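Local coordinates for protein aspartate aminotransferase (Rhodobacter sphaeroides, PDB 3NRA) that probably catalyses transfer of the amino group from L-aspartate to 2-oxoglutarate, giving oxaloacetate and L-glutamate, by means of pyridoxal 5'-phosphate, at residues G110-L115 with P134-N139; F116-A121 with A273-L278; F183-P188 with V215-L220. All blocks are in the same frame, centred on the assembly; numbering follows the deposited sequence. Where two conformers were deposited one is given.

Contact 1: residues G110-L115 with P134-N139; sequences GTQGAL and PDYFAN
Q112 and A138 are the closest pair along the two backbones, with the CA of Q112 8.3 Å from the CA of A138, and L115 faces N139 at a similar spacing, so side chains must bridge the gap. The first segment lies in the early turns of helix 110-120, the second is a turn entering helix 137-145. Both belong to the large domain of a fold-type I aminotransferase, and the backbone N-H groups of T111 and Q112 hold the phosphate of the modified residue at position 253.

The polar link joins Y136 to Q112. The Y136 OH donates to Q112 OE1 over a short 2.5 Å, meeting the oxygen almost head-on, with a C=O...donor angle of 170°. OE1 sits at the ring's edge, and the amide and ring planes are nearly coplanar, 18° apart. Glutamine suits the place because the other half of its amide is also used: NE2 packs on A138 CB at 3.5 Å and bonds to I281 O of the second subunit. A phenylalanine in place of Y136 would probably leave Q112 OE1 without its donor and the amide less firmly fixed in rotation.

L115 supplies the apolar half. With its CG opposite the backbone N (chi1 -178°), it sends CD2 alongside the tyrosine, 3.5 Å from Y136 CE2, and the same methyl reaches A138 CB. F137 CD1 lies over one face of the Y136 ring, offset toward its rim. At the root of the tyrosine, the Y136 backbone N donates to D135 OD1 at 2.7 Å, on the anti side of the carboxylate.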
ATOM      1  N   GLY B 110       0.866  -1.046   6.966  1.00 12.68           N
ATOM      2  CA  GLY B 110      -0.183  -1.301   7.933  1.00 12.82           C
ATOM      3  C   GLY B 110      -0.454  -2.788   8.018  1.00 13.04           C
ATOM      4  O   GLY B 110       0.054  -3.591   7.194  1.00 12.02           O
ATOM      5  N   THR B 111      -1.192  -3.173   9.039  1.00 12.67           N
ATOM      6  CA  THR B 111      -1.745  -4.504   9.110  1.00 13.66           C
ATOM      7  C   THR B 111      -2.796  -4.686   8.007  1.00 13.88           C
ATOM      8  O   THR B 111      -3.004  -5.822   7.518  1.00 13.59           O
ATOM      9  CB  THR B 111      -2.336  -4.798  10.512  1.00 13.30           C
ATOM     10  OG1 THR B 111      -1.289  -4.775  11.456  1.00 14.34           O
ATOM     11  CG2 THR B 111      -2.979  -6.150  10.577  1.00 13.03           C
ATOM     12  N   GLN B 112      -3.446  -3.584   7.581  1.00 13.97           N
ATOM     13  CA  GLN B 112      -4.311  -3.652   6.376  1.00 14.04           C
ATOM     14  C   GLN B 112      -3.508  -4.148   5.174  1.00 13.82           C
ATOM     15  O   GLN B 112      -3.983  -4.992   4.420  1.00 13.50           O
ATOM     16  CB  GLN B 112      -4.948  -2.283   6.046  1.00 14.55           C
ATOM     17  CG  GLN B 112      -6.020  -2.333   4.937  1.00 14.40           C
ATOM     18  CD  GLN B 112      -7.195  -3.260   5.301  1.00 15.42           C
ATOM     19  OE1 GLN B 112      -7.732  -3.183   6.407  1.00 12.38           O
ATOM     20  NE2 GLN B 112      -7.596  -4.122   4.359  1.00 12.82           N
ATOM     21  N   GLY B 113      -2.295  -3.599   5.005  1.00 13.71           N
ATOM     22  CA  GLY B 113      -1.375  -4.045   3.950  1.00 13.54           C
ATOM     23  C   GLY B 113      -1.131  -5.548   3.987  1.00 13.26           C
ATOM     24  O   GLY B 113      -1.225  -6.218   2.958  1.00 14.05           O
ATOM     25  N   ALA B 114      -0.870  -6.067   5.184  1.00 11.09           N
ATOM     26  CA  ALA B 114      -0.674  -7.472   5.384  1.00 10.93           C
ATOM     27  C   ALA B 114      -1.927  -8.299   5.066  1.00 11.13           C
ATOM     28  O   ALA B 114      -1.826  -9.383   4.437  1.00 11.24           O
ATOM     29  CB  ALA B 114      -0.200  -7.742   6.811  1.00  9.56           C
ATOM     30  N   LEU B 115      -3.090  -7.799   5.483  1.00 10.59           N
ATOM     31  CA  LEU B 115      -4.352  -8.479   5.258  1.00 11.06           C
ATOM     32  C   LEU B 115      -4.664  -8.615   3.770  1.00 12.14           C
ATOM     33  O   LEU B 115      -5.004  -9.728   3.291  1.00 12.76           O
ATOM     34  CB  LEU B 115      -5.474  -7.726   5.955  1.00 11.08           C
ATOM     35  CG  LEU B 115      -6.879  -8.299   5.895  1.00 13.21           C
ATOM     36  CD1 LEU B 115      -6.962  -9.710   6.503  1.00 12.67           C
ATOM     37  CD2 LEU B 115      -7.888  -7.314   6.581  1.00  9.56           C
ATOM     38  N   PRO B 134     -20.114 -11.110  13.388  1.00 14.00           N
ATOM     39  CA  PRO B 134     -19.446  -9.933  12.880  1.00 13.60           C
ATOM     40  C   PRO B 134     -17.932 -10.053  12.892  1.00 13.58           C
ATOM     41  O   PRO B 134     -17.360 -10.757  13.756  1.00 13.51           O
ATOM     42  CB  PRO B 134     -19.897  -8.861  13.845  1.00 13.45           C
ATOM     43  CG  PRO B 134     -20.065  -9.602  15.121  1.00 14.61           C
ATOM     44  CD  PRO B 134     -20.696 -10.850  14.717  1.00 14.03           C
ATOM     45  N   ASP B 135     -17.273  -9.373  11.940  1.00 13.51           N
ATOM     46  CA  ASP B 135     -15.835  -9.242  11.967  1.00 13.08           C
ATOM     47  C   ASP B 135     -15.391  -8.007  11.123  1.00 13.92           C
ATOM     48  O   ASP B 135     -16.214  -7.211  10.647  1.00 13.80           O
ATOM     49  CB  ASP B 135     -15.178 -10.552  11.459  1.00 13.93           C
ATOM     50  CG  ASP B 135     -13.812 -10.845  12.115  1.00 12.94           C
ATOM     51  OD1 ASP B 135     -13.066  -9.890  12.388  1.00 15.49           O
ATOM     52  OD2 ASP B 135     -13.456 -12.040  12.284  1.00 11.80           O
ATOM     53  N   TYR B 136     -14.094  -7.847  10.995  1.00 13.97           N
ATOM     54  CA  TYR B 136     -13.485  -6.643  10.460  1.00 14.26           C
ATOM     55  C   TYR B 136     -14.057  -6.294   9.075  1.00 14.40           C
ATOM     56  O   TYR B 136     -14.314  -7.190   8.250  1.00 14.00           O
ATOM     57  CB  TYR B 136     -11.968  -6.881  10.387  1.00 13.63           C
ATOM     58  CG  TYR B 136     -11.154  -5.740   9.894  1.00 14.29           C
ATOM     59  CD1 TYR B 136     -10.976  -4.594  10.675  1.00 15.33           C
ATOM     60  CD2 TYR B 136     -10.449  -5.828   8.698  1.00 13.97           C
ATOM     61  CE1 TYR B 136     -10.184  -3.545  10.244  1.00 13.17           C
ATOM     62  CE2 TYR B 136      -9.667  -4.792   8.267  1.00 12.58           C
ATOM     63  CZ  TYR B 136      -9.527  -3.646   9.067  1.00 14.15           C
ATOM     64  OH  TYR B 136      -8.742  -2.599   8.650  1.00 16.46           O
ATOM     65  N   PHE B 137     -14.265  -4.993   8.842  1.00 14.67           N
ATOM     66  CA  PHE B 137     -14.978  -4.477   7.633  1.00 15.73           C
ATOM     67  C   PHE B 137     -14.370  -4.978   6.322  1.00 14.67           C
ATOM     68  O   PHE B 137     -15.090  -5.267   5.359  1.00 14.74           O
ATOM     69  CB  PHE B 137     -15.057  -2.910   7.645  1.00 15.41           C
ATOM     70  CG  PHE B 137     -13.892  -2.225   6.942  1.00 19.58           C
ATOM     71  CD1 PHE B 137     -12.670  -2.072   7.573  1.00 21.04           C
ATOM     72  CD2 PHE B 137     -14.012  -1.791   5.610  1.00 21.03           C
ATOM     73  CE1 PHE B 137     -11.559  -1.524   6.886  1.00 22.12           C
ATOM     74  CE2 PHE B 137     -12.924  -1.224   4.943  1.00 24.01           C
ATOM     75  CZ  PHE B 137     -11.695  -1.093   5.591  1.00 23.54           C
ATOM     76  N   ALA B 138     -13.049  -5.127   6.297  1.00 14.29           N
ATOM     77  CA  ALA B 138     -12.344  -5.502   5.052  1.00 15.11           C
ATOM     78  C   ALA B 138     -12.486  -7.002   4.674  1.00 14.53           C
ATOM     79  O   ALA B 138     -12.276  -7.357   3.540  1.00 15.65           O
ATOM     80  CB  ALA B 138     -10.847  -5.100   5.131  1.00 13.77           C
ATOM     81  N   ASN B 139     -12.842  -7.852   5.634  1.00 14.31           N
ATOM     82  CA  ASN B 139     -12.730  -9.313   5.458  1.00 13.67           C
ATOM     83  C   ASN B 139     -13.629  -9.849   4.335  1.00 14.03           C
ATOM     84  O   ASN B 139     -13.141 -10.449   3.384  1.00 13.48           O
ATOM     85  CB  ASN B 139     -13.004 -10.052   6.794  1.00 13.47           C
ATOM     86  CG  ASN B 139     -11.893  -9.827   7.834  1.00 13.66           C
ATOM     87  OD1 ASN B 139     -10.992  -9.046   7.610  1.00 14.98           O
ATOM     88  ND2 ASN B 139     -11.965 -10.543   8.977  1.00 12.45           N
TER

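Contact 2: residues F116-A121 with A273-L278; sequences FLAVAA and ARMEKL
R274 reaches across to the carbonyl of A121 with two nitrogens at once: NE lies 2.9 Å from A121 O, and R274 NH2 is 3.0 Å from the same oxygen. Both bonds are weak, with N-H...O angles near 125°, because the single oxygen lies between the two N-H directions and neither bond can be straight. The bend at chi3 (-73°) brings both nitrogens round to it. The acceptor lies near the C-terminal end of helix 110-120, where the helix dipole would be expected to favour a positive partner.

Away from the arginine the contact is apolar. The axes approach to 8.8 Å and cross at 115°, and the L117 CA is a mere 5.2 Å from the M275 CA, a closeness helped by the small A118, A120 and A121. M275, present as selenomethionine, runs along the opposing helix over A121, its CG against A121 CB. Its chain then bends at chi3, placing CE 3.7 Å from L117 CB and close to A118 N; a flexible, unbranched side chain can follow such a surface. L117 in turn crosses L278, its CD2 3.6 Å from L278 CG, and L278 CD2 packs on A120 CB.

Around this crossing, strand 105-108 packs against both segments, T108 touching L117 and I106 touching M275, while F116 and V119 lean on L142 of helix 137-145. F8 of the second subunit packs on R274 and L278, bringing helix 4-9 of that subunit against helix 269-282.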
ATOM      1  N   PHE B 116      -4.548  -7.509   3.029  1.00 11.57           N
ATOM      2  CA  PHE B 116      -4.730  -7.564   1.601  1.00 12.06           C
ATOM      3  C   PHE B 116      -3.871  -8.644   0.957  1.00 12.80           C
ATOM      4  O   PHE B 116      -4.347  -9.418   0.115  1.00 12.64           O
ATOM      5  CB  PHE B 116      -4.368  -6.234   0.942  1.00 12.25           C
ATOM      6  CG  PHE B 116      -4.543  -6.247  -0.574  1.00 12.01           C
ATOM      7  CD1 PHE B 116      -5.783  -6.257  -1.122  1.00 13.63           C
ATOM      8  CD2 PHE B 116      -3.461  -6.297  -1.410  1.00 12.50           C
ATOM      9  CE1 PHE B 116      -5.958  -6.288  -2.488  1.00 14.86           C
ATOM     10  CE2 PHE B 116      -3.625  -6.322  -2.769  1.00 11.60           C
ATOM     11  CZ  PHE B 116      -4.881  -6.303  -3.305  1.00 14.50           C
ATOM     12  N   LEU B 117      -2.576  -8.597   1.252  1.00 13.43           N
ATOM     13  CA  LEU B 117      -1.614  -9.517   0.626  1.00 13.81           C
ATOM     14  C   LEU B 117      -1.923 -10.963   1.010  1.00 13.89           C
ATOM     15  O   LEU B 117      -1.872 -11.853   0.171  1.00 15.17           O
ATOM     16  CB  LEU B 117      -0.179  -9.149   1.063  1.00 13.37           C
ATOM     17  CG  LEU B 117       0.360  -7.794   0.552  1.00 12.45           C
ATOM     18  CD1 LEU B 117       1.702  -7.503   1.154  1.00 12.25           C
ATOM     19  CD2 LEU B 117       0.443  -7.796  -0.992  1.00 11.98           C
ATOM     20  N   ALA B 118      -2.249 -11.174   2.288  1.00 13.60           N
ATOM     21  CA  ALA B 118      -2.526 -12.497   2.811  1.00 13.09           C
ATOM     22  C   ALA B 118      -3.748 -13.125   2.107  1.00 13.48           C
ATOM     23  O   ALA B 118      -3.721 -14.307   1.721  1.00 13.23           O
ATOM     24  CB  ALA B 118      -2.751 -12.425   4.306  1.00 11.84           C
ATOM     25  N   VAL B 119      -4.799 -12.330   1.901  1.00 13.08           N
ATOM     26  CA  VAL B 119      -5.971 -12.833   1.181  1.00 13.13           C
ATOM     27  C   VAL B 119      -5.618 -13.043  -0.312  1.00 14.29           C
ATOM     28  O   VAL B 119      -6.000 -14.064  -0.915  1.00 14.65           O
ATOM     29  CB  VAL B 119      -7.161 -11.895   1.329  1.00 13.32           C
ATOM     30  CG1 VAL B 119      -8.362 -12.406   0.508  1.00 12.64           C
ATOM     31  CG2 VAL B 119      -7.538 -11.719   2.841  1.00 12.95           C
ATOM     32  N   ALA B 120      -4.863 -12.101  -0.893  1.00 14.41           N
ATOM     33  CA  ALA B 120      -4.442 -12.213  -2.317  1.00 14.93           C
ATOM     34  C   ALA B 120      -3.623 -13.468  -2.566  1.00 15.08           C
ATOM     35  O   ALA B 120      -3.777 -14.114  -3.601  1.00 13.11           O
ATOM     36  CB  ALA B 120      -3.649 -10.995  -2.744  1.00 14.61           C
ATOM     37  N   ALA B 121      -2.757 -13.805  -1.601  1.00 14.78           N
ATOM     38  CA  ALA B 121      -1.879 -14.995  -1.696  1.00 14.93           C
ATOM     39  C   ALA B 121      -2.588 -16.341  -1.401  1.00 15.20           C
ATOM     40  O   ALA B 121      -1.994 -17.407  -1.607  1.00 17.10           O
ATOM     41  CB  ALA B 121      -0.710 -14.819  -0.786  1.00 13.67           C
ATOM     42  N   ALA B 273       6.224 -15.892   0.953  1.00 17.45           N
ATOM     43  CA  ALA B 273       6.950 -15.686  -0.326  1.00 18.22           C
ATOM     44  C   ALA B 273       6.014 -15.114  -1.438  1.00 17.66           C
ATOM     45  O   ALA B 273       6.391 -14.207  -2.165  1.00 16.51           O
ATOM     46  CB  ALA B 273       7.647 -17.017  -0.809  1.00 18.25           C
ATOM     47  N   ARG B 274       4.793 -15.650  -1.528  1.00 17.69           N
ATOM     48  CA  ARG B 274       3.785 -15.098  -2.439  1.00 17.56           C
ATOM     49  C   ARG B 274       3.440 -13.634  -2.115  1.00 16.27           C
ATOM     50  O   ARG B 274       3.415 -12.799  -3.013  1.00 14.76           O
ATOM     51  CB  ARG B 274       2.534 -15.958  -2.437  1.00 18.05           C
ATOM     52  CG  ARG B 274       2.762 -17.349  -3.056  1.00 20.49           C
ATOM     53  CD  ARG B 274       1.483 -17.972  -3.523  1.00 24.54           C
ATOM     54  NE  ARG B 274       0.624 -18.432  -2.438  1.00 27.23           N
ATOM     55  CZ  ARG B 274       0.371 -19.719  -2.118  1.00 32.41           C
ATOM     56  NH1 ARG B 274       0.948 -20.739  -2.763  1.00 36.20           N
ATOM     57  NH2 ARG B 274      -0.478 -19.988  -1.131  1.00 32.94           N
HETATM   58  N   MSE B 275       3.223 -13.332  -0.826  1.00 15.29           N
HETATM   59  CA  MSE B 275       2.876 -11.971  -0.381  1.00 15.20           C
HETATM   60  C   MSE B 275       4.003 -10.962  -0.727  1.00 15.68           C
HETATM   61  O   MSE B 275       3.730  -9.811  -1.056  1.00 14.86           O
HETATM   62  CB  MSE B 275       2.623 -11.948   1.140  1.00 15.47           C
HETATM   63  CG  MSE B 275       1.406 -12.774   1.614  1.00 15.13           C
HETATM   64 SE   MSE B 275       1.331 -12.935   3.537  0.75 11.93          SE
HETATM   65  CE  MSE B 275       1.127 -11.069   3.911  1.00 10.18           C
ATOM     66  N   GLU B 276       5.255 -11.432  -0.644  1.00 15.88           N
ATOM     67  CA  GLU B 276       6.449 -10.638  -1.002  0.60 16.71           C
ATOM     68  C   GLU B 276       6.461 -10.297  -2.468  1.00 17.19           C
ATOM     69  O   GLU B 276       6.732  -9.167  -2.857  1.00 17.76           O
ATOM     70  CB  GLU B 276       7.722 -11.435  -0.685  0.60 17.61           C
ATOM     71  CG  GLU B 276       9.039 -10.665  -0.904  0.60 19.69           C
ATOM     72  CD  GLU B 276       9.665 -10.882  -2.274  0.60 20.95           C
ATOM     73  OE1 GLU B 276      10.120 -12.008  -2.554  0.60 23.98           O
ATOM     74  OE2 GLU B 276       9.740  -9.912  -3.046  0.60 20.87           O
ATOM     75  N   LYS B 277       6.176 -11.293  -3.295  1.00 17.56           N
ATOM     76  CA  LYS B 277       6.179 -11.097  -4.735  1.00 18.69           C
ATOM     77  C   LYS B 277       5.087 -10.105  -5.124  1.00 17.52           C
ATOM     78  O   LYS B 277       5.328  -9.184  -5.903  1.00 17.73           O
ATOM     79  CB  LYS B 277       5.986 -12.437  -5.467  1.00 19.59           C
ATOM     80  CG  LYS B 277       7.232 -13.319  -5.491  1.00 23.03           C
ATOM     81  CD  LYS B 277       6.852 -14.820  -5.563  1.00 28.40           C
ATOM     82  CE  LYS B 277       7.967 -15.703  -6.152  1.00 31.17           C
ATOM     83  NZ  LYS B 277       7.618 -16.173  -7.558  1.00 36.09           N
ATOM     84  N   LEU B 278       3.919 -10.239  -4.505  1.00 15.94           N
ATOM     85  CA  LEU B 278       2.841  -9.321  -4.769  1.00 15.27           C
ATOM     86  C   LEU B 278       3.132  -7.894  -4.250  1.00 14.22           C
ATOM     87  O   LEU B 278       2.841  -6.927  -4.943  1.00 13.96           O
ATOM     88  CB  LEU B 278       1.539  -9.847  -4.212  1.00 14.46           C
ATOM     89  CG  LEU B 278       0.295  -8.978  -4.398  1.00 15.55           C
ATOM     90  CD1 LEU B 278       0.123  -8.530  -5.828  1.00 16.51           C
ATOM     91  CD2 LEU B 278      -0.925  -9.749  -3.935  1.00 18.57           C
TER

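Contact 3: residues F183-P188 with V215-L220; sequences FLFSNP and VIADQL
F185 lays the edge of its ring against V215 of the neighbouring strand: F185 CE1 is 3.7 Å from V215 CG1, which lies near the ring plane. Its chi1 of 78° puts the ring between the backbone N and the carbonyl carbon, which swings it across toward V215. The small A217 allows the ring to lie close, its CB 3.9 Å from F185 CE1, and Y196 meets that ring edge-to-face. On the other face of the sheet L184 crosses I216, with L184 CD1 3.5 Å from I216 CG2, and both pack toward helix 110-120.

The strands run parallel, 9° apart, as the two strands of a beta-alpha-beta unit whose helix, 198-211, covers the face of F183, F185 and V215. I216 N donates to F183 O and F185 N to I216 O; the ladder continues with D218 N to F185 O at 2.7 Å and N187 N to D218 O at 2.9 Å.

At the C-terminal ends the side chains turn polar. D218 OD2 is hydrogen-bonded to N1 of the modified residue at position 253, the aspartate-pyridine pair of fold-type I enzymes. S186 OG joins D135 OD1, N187 OD1 accepts from Y196 N, and Q219 NE2 pairs with H233. One water bridges N187 ND2 and Q219 OE1, which lies 2.7 Å from it; another donates to P188 O and D218 O.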
ATOM      1  N   PHE B 183      -9.595 -19.814   6.317  1.00 14.93           N
ATOM      2  CA  PHE B 183     -10.362 -19.162   7.380  1.00 13.45           C
ATOM      3  C   PHE B 183      -9.602 -17.914   7.861  1.00 13.48           C
ATOM      4  O   PHE B 183      -8.445 -18.000   8.199  1.00 12.77           O
ATOM      5  CB  PHE B 183     -10.537 -20.147   8.539  1.00 14.41           C
ATOM      6  CG  PHE B 183     -11.199 -19.552   9.780  1.00 15.25           C
ATOM      7  CD1 PHE B 183     -12.392 -18.843   9.687  1.00 13.58           C
ATOM      8  CD2 PHE B 183     -10.678 -19.807  11.048  1.00 15.42           C
ATOM      9  CE1 PHE B 183     -13.019 -18.361  10.811  1.00 14.31           C
ATOM     10  CE2 PHE B 183     -11.291 -19.277  12.183  1.00 15.69           C
ATOM     11  CZ  PHE B 183     -12.471 -18.560  12.052  1.00 14.56           C
ATOM     12  N   LEU B 184     -10.291 -16.762   7.872  1.00 13.62           N
ATOM     13  CA  LEU B 184      -9.733 -15.466   8.251  1.00 13.37           C
ATOM     14  C   LEU B 184     -10.553 -14.960   9.413  1.00 13.10           C
ATOM     15  O   LEU B 184     -11.799 -14.984   9.340  1.00 14.23           O
ATOM     16  CB  LEU B 184      -9.850 -14.487   7.081  1.00 13.21           C
ATOM     17  CG  LEU B 184      -9.684 -13.003   7.386  1.00 14.69           C
ATOM     18  CD1 LEU B 184      -8.261 -12.674   7.950  1.00 11.48           C
ATOM     19  CD2 LEU B 184     -10.022 -12.169   6.150  1.00 11.49           C
ATOM     20  N   PHE B 185      -9.881 -14.547  10.496  1.00 12.33           N
ATOM     21  CA  PHE B 185     -10.552 -13.985  11.665  1.00 11.87           C
ATOM     22  C   PHE B 185      -9.663 -13.032  12.446  1.00 11.90           C
ATOM     23  O   PHE B 185      -8.415 -13.158  12.421  1.00 11.52           O
ATOM     24  CB  PHE B 185     -11.100 -15.112  12.581  1.00 12.34           C
ATOM     25  CG  PHE B 185     -10.062 -15.789  13.439  1.00 12.25           C
ATOM     26  CD1 PHE B 185      -9.101 -16.601  12.878  1.00 12.91           C
ATOM     27  CD2 PHE B 185     -10.115 -15.681  14.831  1.00 15.48           C
ATOM     28  CE1 PHE B 185      -8.151 -17.261  13.678  1.00 15.32           C
ATOM     29  CE2 PHE B 185      -9.173 -16.321  15.638  1.00 15.41           C
ATOM     30  CZ  PHE B 185      -8.187 -17.115  15.057  1.00 14.64           C
ATOM     31  N   SER B 186     -10.299 -12.057  13.119  1.00 11.38           N
ATOM     32  CA  SER B 186      -9.603 -11.191  14.052  1.00 12.28           C
ATOM     33  C   SER B 186      -9.765 -11.686  15.499  1.00 12.14           C
ATOM     34  O   SER B 186     -10.832 -12.156  15.893  1.00 13.68           O
ATOM     35  CB  SER B 186     -10.075  -9.716  13.923  1.00 12.52           C
ATOM     36  OG  SER B 186     -11.405  -9.574  14.350  1.00 13.01           O
ATOM     37  N   ASN B 187      -8.673 -11.588  16.252  1.00 12.46           N
ATOM     38  CA  ASN B 187      -8.597 -11.971  17.650  1.00 12.30           C
ATOM     39  C   ASN B 187      -7.618 -11.025  18.360  1.00 12.36           C
ATOM     40  O   ASN B 187      -6.438 -11.111  18.116  1.00 11.98           O
ATOM     41  CB  ASN B 187      -8.088 -13.403  17.791  1.00 12.67           C
ATOM     42  CG  ASN B 187      -8.133 -13.885  19.211  1.00 15.01           C
ATOM     43  OD1 ASN B 187      -8.885 -13.357  20.022  1.00 16.60           O
ATOM     44  ND2 ASN B 187      -7.316 -14.875  19.531  1.00 10.99           N
ATOM     45  N   PRO B 188      -8.122 -10.095  19.219  1.00 12.56           N
ATOM     46  CA  PRO B 188      -9.499  -9.873  19.580  1.00 12.57           C
ATOM     47  C   PRO B 188     -10.372  -9.463  18.391  1.00 13.52           C
ATOM     48  O   PRO B 188      -9.889  -8.801  17.433  1.00 13.78           O
ATOM     49  CB  PRO B 188      -9.413  -8.730  20.578  1.00 13.24           C
ATOM     50  CG  PRO B 188      -8.248  -7.960  20.154  1.00 13.07           C
ATOM     51  CD  PRO B 188      -7.260  -9.054  19.807  1.00 13.72           C
ATOM     52  N   VAL B 215      -5.141 -20.663   7.796  1.00 15.31           N
ATOM     53  CA  VAL B 215      -5.776 -19.712   8.674  1.00 14.61           C
ATOM     54  C   VAL B 215      -4.946 -18.435   8.678  1.00 14.17           C
ATOM     55  O   VAL B 215      -3.719 -18.491   8.821  1.00 15.18           O
ATOM     56  CB  VAL B 215      -5.868 -20.257  10.151  1.00 14.99           C
ATOM     57  CG1 VAL B 215      -6.415 -19.215  11.065  1.00 14.61           C
ATOM     58  CG2 VAL B 215      -6.708 -21.550  10.224  1.00 13.21           C
ATOM     59  N   ILE B 216      -5.617 -17.304   8.500  1.00 13.73           N
ATOM     60  CA  ILE B 216      -5.038 -15.963   8.675  1.00 12.73           C
ATOM     61  C   ILE B 216      -5.588 -15.424   9.979  1.00 12.92           C
ATOM     62  O   ILE B 216      -6.781 -15.190  10.086  1.00 14.37           O
ATOM     63  CB  ILE B 216      -5.462 -15.021   7.517  1.00 13.00           C
ATOM     64  CG1 ILE B 216      -5.078 -15.624   6.145  1.00 12.69           C
ATOM     65  CG2 ILE B 216      -4.868 -13.597   7.701  1.00 10.63           C
ATOM     66  CD1 ILE B 216      -5.878 -15.010   4.946  1.00 13.05           C
ATOM     67  N   ALA B 217      -4.750 -15.324  11.001  1.00 13.06           N
ATOM     68  CA  ALA B 217      -5.177 -14.831  12.312  1.00 13.08           C
ATOM     69  C   ALA B 217      -4.764 -13.362  12.465  1.00 12.83           C
ATOM     70  O   ALA B 217      -3.575 -13.041  12.484  1.00 11.58           O
ATOM     71  CB  ALA B 217      -4.571 -15.664  13.412  1.00 13.23           C
ATOM     72  N   ASP B 218      -5.763 -12.472  12.500  1.00 12.58           N
ATOM     73  CA  ASP B 218      -5.528 -11.030  12.578  1.00 12.00           C
ATOM     74  C   ASP B 218      -5.532 -10.611  14.075  1.00 12.39           C
ATOM     75  O   ASP B 218      -6.591 -10.393  14.691  1.00 10.94           O
ATOM     76  CB  ASP B 218      -6.603 -10.283  11.757  1.00 12.12           C
ATOM     77  CG  ASP B 218      -6.348  -8.780  11.661  1.00 10.40           C
ATOM     78  OD1 ASP B 218      -5.547  -8.258  12.446  1.00 11.09           O
ATOM     79  OD2 ASP B 218      -6.982  -8.123  10.802  1.00  9.83           O
ATOM     80  N   GLN B 219      -4.329 -10.480  14.627  1.00 13.20           N
ATOM     81  CA  GLN B 219      -4.121 -10.229  16.039  1.00 13.16           C
ATOM     82  C   GLN B 219      -3.692  -8.811  16.282  1.00 13.76           C
ATOM     83  O   GLN B 219      -2.969  -8.515  17.263  1.00 14.49           O
ATOM     84  CB  GLN B 219      -3.088 -11.216  16.584  1.00 13.42           C
ATOM     85  CG  GLN B 219      -3.386 -12.710  16.219  1.00 12.13           C
ATOM     86  CD  GLN B 219      -2.537 -13.704  17.035  1.00 12.91           C
ATOM     87  OE1 GLN B 219      -2.851 -14.899  17.105  1.00 11.68           O
ATOM     88  NE2 GLN B 219      -1.469 -13.197  17.678  1.00 12.60           N
ATOM     89  N   LEU B 220      -4.198  -7.911  15.441  1.00 14.19           N
ATOM     90  CA  LEU B 220      -3.819  -6.491  15.449  1.00 13.95           C
ATOM     91  C   LEU B 220      -3.820  -5.880  16.831  1.00 14.63           C
ATOM     92  O   LEU B 220      -2.881  -5.136  17.189  1.00 14.55           O
ATOM     93  CB  LEU B 220      -4.772  -5.697  14.568  1.00 13.96           C
ATOM     94  CG  LEU B 220      -4.527  -4.182  14.380  1.00 15.33           C
ATOM     95  CD1 LEU B 220      -5.161  -3.358  15.546  1.00 14.59           C
ATOM     96  CD2 LEU B 220      -3.032  -3.842  14.174  1.00 13.39           C
TER
HETATM   97  O   HOH W   1      -4.921 -16.361  18.050  1.00  9.43           O
HETATM   98  O   HOH W   2      -7.326  -7.830  16.522  1.00  9.96           O

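In the fold
The three contacts lie in one large domain around its seven-stranded mixed sheet. Helix 110-120 is shared by contacts 1 and 2, whose centres are 14 Å apart: its first half faces helix 137-145, its second half helix 269-282. Contact 3 is the parallel strand pair under that helix, about 9 Å from the centre of contact 1 and 16 Å from that of contact 2. The segments of contacts 1 and 2 alternate along the chain; contact 1 closes before contact 3 opens, and contact 3 is nested within the long loop closed by contact 2. Contacts 1 and 3 thus bring cofactor-binding groups together from separate segments, while contacts 1 and 2 also meet the second subunit.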